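PDB 4Q7F: 5' nucleotidase family protein from Staphylococcus aureus subsp. aureus, which pairs a calcineurin-like phosphoesterase domain, which holds manganese and magnesium, with a 5'-nucleotidase C-terminal domain. Local coordinates for residues A[47-52]-A[300-305]; A[228-233]-A[254-259]; A[402-407]-A[440-445]. All coordinates share one frame; numbering follows the deposited sequence.

Contact 1. Residues A[47-52]-A[300-305]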
loop_
_atom_site.group_PDB
_atom_site.type_symbol
_atom_site.label_atom_id
_atom_site.label_comp_id
_atom_site.label_asym_id
_atom_site.label_seq_id
_atom_site.Cartn_x
_atom_site.Cartn_y
_atom_site.Cartn_z
ATOM N N GLY A 47 -7.874 10.656 -9.098
ATOM C CA GLY A 47 -6.943 11.618 -8.558
ATOM C C GLY A 47 -7.621 12.615 -7.652
ATOM O O GLY A 47 -8.809 12.812 -7.736
ATOM N N LEU A 48 -6.818 13.251 -6.798
ATOM C CA LEU A 48 -7.309 14.146 -5.778
ATOM C C LEU A 48 -7.903 15.448 -6.326
ATOM O O LEU A 48 -8.879 15.975 -5.784
ATOM C CB LEU A 48 -6.171 14.446 -4.788
ATOM C CG LEU A 48 -6.576 15.220 -3.544
ATOM C CD1 LEU A 48 -7.473 14.359 -2.683
ATOM C CD2 LEU A 48 -5.372 15.703 -2.753
ATOM N N LEU A 49 -7.329 15.976 -7.388
ATOM C CA LEU A 49 -7.883 17.200 -7.961
ATOM C C LEU A 49 -9.361 16.982 -8.304
ATOM O O LEU A 49 -10.223 17.727 -7.867
ATOM C CB LEU A 49 -7.107 17.623 -9.189
ATOM C CG LEU A 49 -5.749 18.243 -8.872
ATOM C CD1 LEU A 49 -5.024 18.509 -10.180
ATOM C CD2 LEU A 49 -5.909 19.537 -8.068
ATOM N N LEU A 50 -9.645 15.912 -9.033
ATOM C CA LEU A 50 -10.988 15.630 -9.474
ATOM C C LEU A 50 -11.869 15.143 -8.331
ATOM O O LEU A 50 -13.018 15.572 -8.210
ATOM C CB LEU A 50 -10.958 14.642 -10.638
ATOM C CG LEU A 50 -12.232 14.367 -11.383
ATOM C CD1 LEU A 50 -12.784 15.661 -11.965
ATOM C CD2 LEU A 50 -11.923 13.360 -12.484
ATOM N N ALA A 51 -11.329 14.290 -7.466
ATOM C CA ALA A 51 -12.115 13.825 -6.327
ATOM C C ALA A 51 -12.517 15.007 -5.452
ATOM O O ALA A 51 -13.638 15.080 -4.988
ATOM C CB ALA A 51 -11.343 12.815 -5.519
ATOM N N ASN A 52 -11.606 15.959 -5.262
ATOM C CA ASN A 52 -11.910 17.116 -4.441
ATOM C C ASN A 52 -12.965 18.000 -5.113
ATOM O O ASN A 52 -13.815 18.584 -4.436
ATOM C CB ASN A 52 -10.648 17.932 -4.129
ATOM C CG ASN A 52 -10.913 19.059 -3.172
ATOM O OD1 ASN A 52 -11.240 18.836 -1.995
ATOM N ND2 ASN A 52 -10.704 20.270 -3.632
ATOM N N PHE A 300 -14.779 21.229 -14.358
ATOM C CA PHE A 300 -13.492 20.930 -13.795
ATOM C C PHE A 300 -12.370 21.516 -14.631
ATOM O O PHE A 300 -12.300 21.292 -15.826
ATOM C CB PHE A 300 -13.314 19.410 -13.707
ATOM C CG PHE A 300 -11.960 18.980 -13.230
ATOM C CD1 PHE A 300 -11.559 19.233 -11.914
ATOM C CD2 PHE A 300 -11.107 18.254 -14.066
ATOM C CE1 PHE A 300 -10.326 18.811 -11.460
ATOM C CE2 PHE A 300 -9.875 17.826 -13.614
ATOM C CZ PHE A 300 -9.479 18.111 -12.307
ATOM N N THR A 301 -11.500 22.269 -13.990
ATOM C CA THR A 301 -10.335 22.812 -14.662
ATOM C C THR A 301 -9.115 22.667 -13.774
ATOM O O THR A 301 -9.224 22.599 -12.556
ATOM C CB THR A 301 -10.503 24.292 -14.985
ATOM O OG1 THR A 301 -10.813 24.980 -13.780
ATOM C CG2 THR A 301 -11.613 24.503 -15.985
ATOM N N ILE A 302 -7.952 22.604 -14.403
ATOM C CA ILE A 302 -6.705 22.494 -13.698
ATOM C C ILE A 302 -5.983 23.792 -14.010
ATOM O O ILE A 302 -5.792 24.119 -15.173
ATOM C CB ILE A 302 -5.925 21.254 -14.164
ATOM C CG1 ILE A 302 -6.758 19.993 -13.869
ATOM C CG2 ILE A 302 -4.569 21.190 -13.471
ATOM C CD1 ILE A 302 -6.138 18.686 -14.346
ATOM N N ASP A 303 -5.605 24.542 -12.988
ATOM C CA ASP A 303 -4.963 25.841 -13.246
ATOM C C ASP A 303 -3.568 25.692 -13.876
ATOM O O ASP A 303 -2.966 24.620 -13.834
ATOM C CB ASP A 303 -4.984 26.746 -12.008
ATOM C CG ASP A 303 -4.185 26.201 -10.864
ATOM O OD1 ASP A 303 -3.158 25.544 -11.111
ATOM O OD2 ASP A 303 -4.573 26.463 -9.704
ATOM N N GLU A 304 -3.093 26.775 -14.480
ATOM C CA GLU A 304 -1.819 26.796 -15.214
ATOM C C GLU A 304 -0.599 26.241 -14.466
ATOM O O GLU A 304 0.178 25.492 -15.050
ATOM C CB GLU A 304 -1.502 28.220 -15.700
ATOM C CG GLU A 304 -1.322 29.212 -14.563
ATOM C CD GLU A 304 -0.920 30.609 -15.010
ATOM O OE1 GLU A 304 -0.629 30.819 -16.217
ATOM O OE2 GLU A 304 -0.884 31.490 -14.126
ATOM N N ASP A 305 -0.440 26.608 -13.193
ATOM C CA ASP A 305 0.719 26.188 -12.403
ATOM C C ASP A 305 0.672 24.693 -12.182
ATOM O O ASP A 305 1.685 24.039 -12.299
ATOM C CB ASP A 305 0.810 26.919 -11.069
ATOM C CG ASP A 305 1.122 28.402 -11.232
ATOM O OD1 ASP A 305 1.630 28.815 -12.297
ATOM O OD2 ASP A 305 0.881 29.146 -10.276
#
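The ring of F300 is met on one face by L50, whose CD1 methyl stands almost directly above the ring centre, 3.6 Å from the centroid and 11° off the normal. This is a CH-pi contact, and the two side chains cross at about a right angle. At the edge of the same ring, in its plane, comes L49, with its CB 3.9 Å from F300 CZ. The carbonyl O of L49 lies obliquely, 3.8 Å from F300 CE1. H53, one turn on in the helix, also meets the F300 ring, with the planes at about 55°, and Y43 touches F300. F300 is carried to the helix by its extended first torsion (chi1 176°), with CG anti to the backbone N.

L49 and L50 lie in the first turn of helix 48-59. F300 belongs to the chain that leaves strand 284-293, an edge strand of a mixed sheet in the calcineurin-like phosphoesterase fold, and runs into helix 304-317. The contact therefore ties the start of one helix to the approach of another. G47 is the N-cap of the first helix, its carbonyl O receiving A51 N at 2.9 Å, while D303 is the N-cap of the second, where its OD1 bonds to D306 N. Beside the ring contact, L49 CD1 touches I302 CG2 more loosely, at 4.3 Å, and L49 also reaches D306 in the first turn of helix 304-317.

Contact 2. Residues A[228-233]-A[254-259]; sequences EGYAML and ERFKQT
T259 OG1 is gripped twice, by S237 OG and by the carbonyl O of I240, while the methyl of the same side chain turns to L233, with T259 CG2 3.8 Å from L233 CD2. One rotation serves both ends: chi1 of -56° sets CG2 anti to the backbone N and OG1 beside it, so the polar and apolar branches reach different partners. S237 OG also makes a weak hydrogen bond to F256 O.

Most of the contact is between L233 and F256. L233 CB lies over the ring face, 3.9 Å from the centroid and only 8° off the normal, a CH-pi contact. The leucine and the phenylalanine run past each other in opposite directions, and L233 CD1 lies past the rim of the ring, 4.2 Å from F256 CG. Y230, one turn earlier in the helix, comes to the edge of the phenyl ring, its CE2 4.1 Å from F256 CE2.

F256 and T259 are held at a fixed spacing by a type II' turn, in which F256 N bonds to T259 O at 2.9 Å and T259 N to F256 O at 2.8 Å. V261 and F243 also touch L233. The whole illustrates helix-on-sheet packing in an alpha/beta fold: helix 229-236 lies against the tight two-residue beta hairpin joining strands 251-256 and 259-264, at one margin of the six-stranded sheet of the calcineurin-like phosphoesterase domain.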
loop_
_atom_site.group_PDB
_atom_site.type_symbol
_atom_site.label_atom_id
_atom_site.label_comp_id
_atom_site.label_asym_id
_atom_site.label_seq_id
_atom_site.Cartn_x
_atom_site.Cartn_y
_atom_site.Cartn_z
ATOM N N GLU A 228 -7.980 -4.965 12.112
ATOM C CA GLU A 228 -8.788 -5.203 13.299
ATOM C C GLU A 228 -10.175 -4.570 13.214
ATOM O O GLU A 228 -10.854 -4.435 14.230
ATOM C CB GLU A 228 -8.078 -4.583 14.507
ATOM C CG GLU A 228 -6.589 -4.874 14.616
ATOM C CD GLU A 228 -5.951 -4.188 15.811
ATOM O OE1 GLU A 228 -6.369 -4.464 16.947
ATOM O OE2 GLU A 228 -5.003 -3.407 15.623
ATOM N N GLY A 229 -10.594 -4.176 12.018
ATOM C CA GLY A 229 -11.867 -3.491 11.839
ATOM C C GLY A 229 -13.096 -4.274 12.267
ATOM O O GLY A 229 -14.026 -3.708 12.849
ATOM N N TYR A 230 -13.114 -5.574 11.984
ATOM C CA TYR A 230 -14.268 -6.380 12.352
ATOM C C TYR A 230 -14.390 -6.496 13.868
ATOM O O TYR A 230 -15.466 -6.269 14.430
ATOM C CB TYR A 230 -14.235 -7.766 11.715
ATOM C CG TYR A 230 -15.505 -8.525 11.986
ATOM C CD1 TYR A 230 -15.657 -9.275 13.151
ATOM C CD2 TYR A 230 -16.563 -8.474 11.094
ATOM C CE1 TYR A 230 -16.834 -9.952 13.417
ATOM C CE2 TYR A 230 -17.742 -9.162 11.344
ATOM C CZ TYR A 230 -17.874 -9.892 12.507
ATOM O OH TYR A 230 -19.048 -10.563 12.752
ATOM N N ALA A 231 -13.291 -6.846 14.529
ATOM C CA ALA A 231 -13.289 -6.977 15.984
ATOM C C ALA A 231 -13.722 -5.656 16.635
ATOM O O ALA A 231 -14.398 -5.655 17.656
ATOM C CB ALA A 231 -11.920 -7.389 16.478
HETATM N N MSE A 232 -13.325 -4.540 16.036
HETATM C CA MSE A 232 -13.692 -3.212 16.560
HETATM C C MSE A 232 -15.190 -2.987 16.474
HETATM O O MSE A 232 -15.830 -2.571 17.449
HETATM C CB MSE A 232 -12.897 -2.150 15.815
HETATM C CG MSE A 232 -11.450 -2.110 16.298
HETATM SE SE MSE A 232 -10.279 -1.363 14.883
HETATM C CE MSE A 232 -10.322 0.485 15.563
ATOM N N LEU A 233 -15.775 -3.258 15.313
ATOM C CA LEU A 233 -17.224 -3.108 15.148
ATOM C C LEU A 233 -17.989 -4.115 16.003
ATOM O O LEU A 233 -18.909 -3.750 16.736
ATOM C CB LEU A 233 -17.618 -3.267 13.675
ATOM C CG LEU A 233 -17.260 -2.102 12.756
ATOM C CD1 LEU A 233 -17.328 -2.522 11.301
ATOM C CD2 LEU A 233 -18.180 -0.925 13.026
ATOM N N GLU A 254 -21.726 0.663 3.769
ATOM C CA GLU A 254 -22.876 -0.077 4.242
ATOM C C GLU A 254 -23.046 0.188 5.722
ATOM O O GLU A 254 -22.326 1.006 6.302
ATOM C CB GLU A 254 -22.653 -1.567 3.962
ATOM C CG GLU A 254 -21.508 -2.190 4.737
ATOM C CD GLU A 254 -21.148 -3.580 4.229
ATOM O OE1 GLU A 254 -21.342 -4.558 4.977
ATOM O OE2 GLU A 254 -20.694 -3.695 3.070
ATOM N N ARG A 255 -23.995 -0.510 6.333
ATOM C CA ARG A 255 -24.292 -0.341 7.741
ATOM C C ARG A 255 -23.901 -1.600 8.508
ATOM O O ARG A 255 -24.100 -2.707 8.014
ATOM C CB ARG A 255 -25.803 -0.096 7.912
ATOM C CG ARG A 255 -26.399 0.864 6.882
ATOM C CD ARG A 255 -25.928 2.301 7.044
ATOM N NE ARG A 255 -26.756 3.038 7.996
ATOM C CZ ARG A 255 -27.855 3.721 7.667
ATOM N NH1 ARG A 255 -28.538 4.353 8.612
ATOM N NH2 ARG A 255 -28.277 3.777 6.401
ATOM N N PHE A 256 -23.307 -1.427 9.690
ATOM C CA PHE A 256 -22.989 -2.560 10.576
ATOM C C PHE A 256 -23.862 -2.190 11.765
ATOM O O PHE A 256 -23.523 -1.279 12.528
ATOM C CB PHE A 256 -21.524 -2.654 10.991
ATOM C CG PHE A 256 -21.219 -3.867 11.851
ATOM C CD1 PHE A 256 -21.478 -3.857 13.216
ATOM C CD2 PHE A 256 -20.678 -5.015 11.292
ATOM C CE1 PHE A 256 -21.211 -4.963 14.006
ATOM C CE2 PHE A 256 -20.393 -6.127 12.077
ATOM C CZ PHE A 256 -20.661 -6.098 13.440
ATOM N N LYS A 257 -24.992 -2.872 11.904
ATOM C CA LYS A 257 -25.974 -2.528 12.922
ATOM C C LYS A 257 -26.367 -1.060 12.637
ATOM O O LYS A 257 -26.853 -0.781 11.539
ATOM C CB LYS A 257 -25.454 -2.806 14.338
ATOM C CG LYS A 257 -25.256 -4.299 14.580
ATOM C CD LYS A 257 -24.797 -4.627 15.985
ATOM C CE LYS A 257 -24.652 -6.133 16.137
ATOM N NZ LYS A 257 -24.024 -6.498 17.428
ATOM N N GLN A 258 -26.132 -0.121 13.551
ATOM C CA GLN A 258 -26.481 1.298 13.272
ATOM C C GLN A 258 -25.288 2.111 12.774
ATOM O O GLN A 258 -25.431 3.274 12.383
ATOM C CB GLN A 258 -27.059 1.965 14.515
ATOM C CG GLN A 258 -28.363 1.332 14.972
ATOM C CD GLN A 258 -29.467 1.525 13.955
ATOM O OE1 GLN A 258 -29.836 2.657 13.622
ATOM N NE2 GLN A 258 -30.016 0.426 13.467
ATOM N N THR A 259 -24.115 1.489 12.777
ATOM C CA THR A 259 -22.889 2.172 12.380
ATOM C C THR A 259 -22.760 2.345 10.863
ATOM O O THR A 259 -23.009 1.410 10.113
ATOM C CB THR A 259 -21.659 1.385 12.887
ATOM O OG1 THR A 259 -21.749 1.202 14.308
ATOM C CG2 THR A 259 -20.372 2.131 12.555
#

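Contact 3. Residues A[402-407]-A[440-445]; sequences EAIERS and VSYTIH
A buried, wholly apolar helix-on-strand contact joins I404 of helix 397-408 to V440 and Y442 of the segment 440-445, which carries strand 441-445, in the 5'-nucleotidase C-terminal domain. That strand runs between strands 454-459 and 522-526 of a small mixed sheet. I404 uses both of its branches. Its CG2 methyl sits over one face of the Y442 ring, 3.8 Å from Y442 CD2, and lies 27° off the ring normal at 4.2 Å from the centroid, a CH-pi contact displaced towards one side of the ring. The longer branch reaches along the strand, bringing I404 CD1 to 4.3 Å from V440 CG1. With its CG between the backbone N and the carbonyl carbon (chi1 53°), Y442 turns one ring face to I404 CG2. The ring also meets that of F523, the two planes being nearly parallel at about 10°, and I444 CD1 lies at its edge. V454 and M457 of the neighbouring strand pack on I404 too.

No hydrogen bond crosses between 402-407 and 440-445. The phenol oxygen of Y442 is instead bonded to the backbone N of Y437, so its polar end is satisfied within the buried region, while the union of helix and strand rests on dispersion and hydrophobic burial.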
loop_
_atom_site.group_PDB
_atom_site.type_symbol
_atom_site.label_atom_id
_atom_site.label_comp_id
_atom_site.label_asym_id
_atom_site.label_seq_id
_atom_site.Cartn_x
_atom_site.Cartn_y
_atom_site.Cartn_z
ATOM N N GLU A 402 11.110 -23.097 2.717
ATOM C CA GLU A 402 9.910 -22.537 3.335
ATOM C C GLU A 402 9.464 -21.269 2.615
ATOM O O GLU A 402 8.277 -20.995 2.488
ATOM C CB GLU A 402 10.157 -22.182 4.806
ATOM C CG GLU A 402 10.262 -23.372 5.709
ATOM C CD GLU A 402 10.481 -22.975 7.157
ATOM O OE1 GLU A 402 10.293 -21.790 7.506
ATOM O OE2 GLU A 402 10.858 -23.859 7.931
ATOM N N ALA A 403 10.432 -20.480 2.172
ATOM C CA ALA A 403 10.123 -19.249 1.458
ATOM C C ALA A 403 9.547 -19.615 0.085
ATOM O O ALA A 403 8.557 -19.074 -0.309
ATOM C CB ALA A 403 11.364 -18.394 1.301
ATOM N N ILE A 404 10.125 -20.600 -0.606
ATOM C CA ILE A 404 9.592 -20.951 -1.936
ATOM C C ILE A 404 8.200 -21.576 -1.763
ATOM O O ILE A 404 7.348 -21.393 -2.609
ATOM C CB ILE A 404 10.542 -21.855 -2.754
ATOM C CG1 ILE A 404 11.883 -21.155 -2.971
ATOM C CG2 ILE A 404 9.955 -22.141 -4.122
ATOM C CD1 ILE A 404 12.979 -22.029 -3.567
ATOM N N GLU A 405 7.965 -22.300 -0.667
ATOM C CA GLU A 405 6.644 -22.888 -0.429
ATOM C C GLU A 405 5.608 -21.757 -0.175
ATOM O O GLU A 405 4.440 -21.870 -0.544
ATOM C CB GLU A 405 6.688 -23.846 0.756
ATOM C CG GLU A 405 7.482 -25.135 0.526
ATOM C CD GLU A 405 6.785 -26.144 -0.372
ATOM O OE1 GLU A 405 5.710 -25.826 -0.892
ATOM O OE2 GLU A 405 7.312 -27.295 -0.583
ATOM N N ARG A 406 6.045 -20.666 0.433
ATOM C CA ARG A 406 5.121 -19.543 0.708
ATOM C C ARG A 406 4.674 -18.963 -0.640
ATOM O O ARG A 406 3.478 -18.841 -0.885
ATOM C CB ARG A 406 5.746 -18.504 1.600
ATOM C CG ARG A 406 4.983 -17.162 1.670
ATOM C CD ARG A 406 3.508 -17.283 2.031
ATOM N NE ARG A 406 2.863 -15.959 2.007
ATOM C CZ ARG A 406 1.555 -15.750 1.893
ATOM N NH1 ARG A 406 0.700 -16.779 1.797
ATOM N NH2 ARG A 406 1.095 -14.503 1.871
ATOM N N SER A 407 5.634 -18.663 -1.516
ATOM C CA SER A 407 5.335 -18.179 -2.853
ATOM C C SER A 407 4.437 -19.167 -3.598
ATOM O O SER A 407 3.517 -18.737 -4.242
ATOM C CB SER A 407 6.618 -17.947 -3.664
ATOM O OG SER A 407 7.481 -17.040 -2.997
ATOM N N VAL A 440 18.413 -20.442 -7.986
ATOM C CA VAL A 440 17.927 -21.728 -7.542
ATOM C C VAL A 440 16.858 -22.174 -8.525
ATOM O O VAL A 440 16.006 -21.379 -8.911
ATOM C CB VAL A 440 17.351 -21.675 -6.100
ATOM C CG1 VAL A 440 16.223 -20.674 -5.967
ATOM C CG2 VAL A 440 16.868 -23.033 -5.638
ATOM N N SER A 441 16.945 -23.430 -8.967
ATOM C CA SER A 441 15.965 -24.008 -9.856
ATOM C C SER A 441 15.059 -24.886 -9.001
ATOM O O SER A 441 15.500 -25.440 -7.990
ATOM C CB SER A 441 16.616 -24.805 -11.001
ATOM O OG SER A 441 17.290 -25.924 -10.510
ATOM N N TYR A 442 13.806 -25.014 -9.422
ATOM C CA TYR A 442 12.779 -25.738 -8.656
ATOM C C TYR A 442 11.534 -26.036 -9.474
ATOM O O TYR A 442 11.293 -25.462 -10.534
ATOM C CB TYR A 442 12.387 -24.925 -7.408
ATOM C CG TYR A 442 11.985 -23.487 -7.707
ATOM C CD1 TYR A 442 12.952 -22.504 -7.923
ATOM C CD2 TYR A 442 10.641 -23.094 -7.745
ATOM C CE1 TYR A 442 12.591 -21.183 -8.201
ATOM C CE2 TYR A 442 10.284 -21.779 -8.021
ATOM C CZ TYR A 442 11.264 -20.824 -8.244
ATOM O OH TYR A 442 10.905 -19.504 -8.515
ATOM N N THR A 443 10.740 -26.949 -8.940
ATOM C CA THR A 443 9.529 -27.396 -9.541
ATOM C C THR A 443 8.444 -27.218 -8.498
ATOM O O THR A 443 8.608 -27.637 -7.341
ATOM C CB THR A 443 9.592 -28.906 -9.879
ATOM O OG1 THR A 443 10.644 -29.156 -10.819
ATOM C CG2 THR A 443 8.267 -29.368 -10.474
ATOM N N ILE A 444 7.362 -26.544 -8.882
ATOM C CA ILE A 444 6.213 -26.372 -8.006
ATOM C C ILE A 444 5.097 -27.281 -8.500
ATOM O O ILE A 444 4.738 -27.223 -9.666
ATOM C CB ILE A 444 5.716 -24.909 -7.987
ATOM C CG1 ILE A 444 6.749 -23.990 -7.313
ATOM C CG2 ILE A 444 4.408 -24.843 -7.235
ATOM C CD1 ILE A 444 6.400 -22.487 -7.384
ATOM N N HIS A 445 4.573 -28.123 -7.616
ATOM C CA HIS A 445 3.461 -29.033 -7.915
ATOM C C HIS A 445 2.221 -28.495 -7.214
ATOM O O HIS A 445 1.991 -28.782 -6.048
ATOM C CB HIS A 445 3.768 -30.449 -7.420
ATOM C CG HIS A 445 4.802 -31.158 -8.233
ATOM N ND1 HIS A 445 4.498 -31.801 -9.409
ATOM C CD2 HIS A 445 6.133 -31.317 -8.053
ATOM C CE1 HIS A 445 5.593 -32.329 -9.923
ATOM N NE2 HIS A 445 6.596 -32.059 -9.113
#

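How the contacts relate
Along the chain, both halves of contact 2 fall between residues 47-52 and 300-305 of contact 1, and contact 3 follows both. The first two contacts have centres about 33 Å apart and nearest atoms about 18 Å apart; contact 1 joins one helix start to another's approach, whereas contact 2 sets a helix on a sheet margin. Contact 3 belongs to the C-terminal domain, its centre about 46 Å from that of contact 1, across the centre of the chain, and about 39 Å from that of contact 2. None touches another. The three thus lie in separate parts of a two-domain protein whose ligand pocket draws on both domains, N109 from one, F365 from the other.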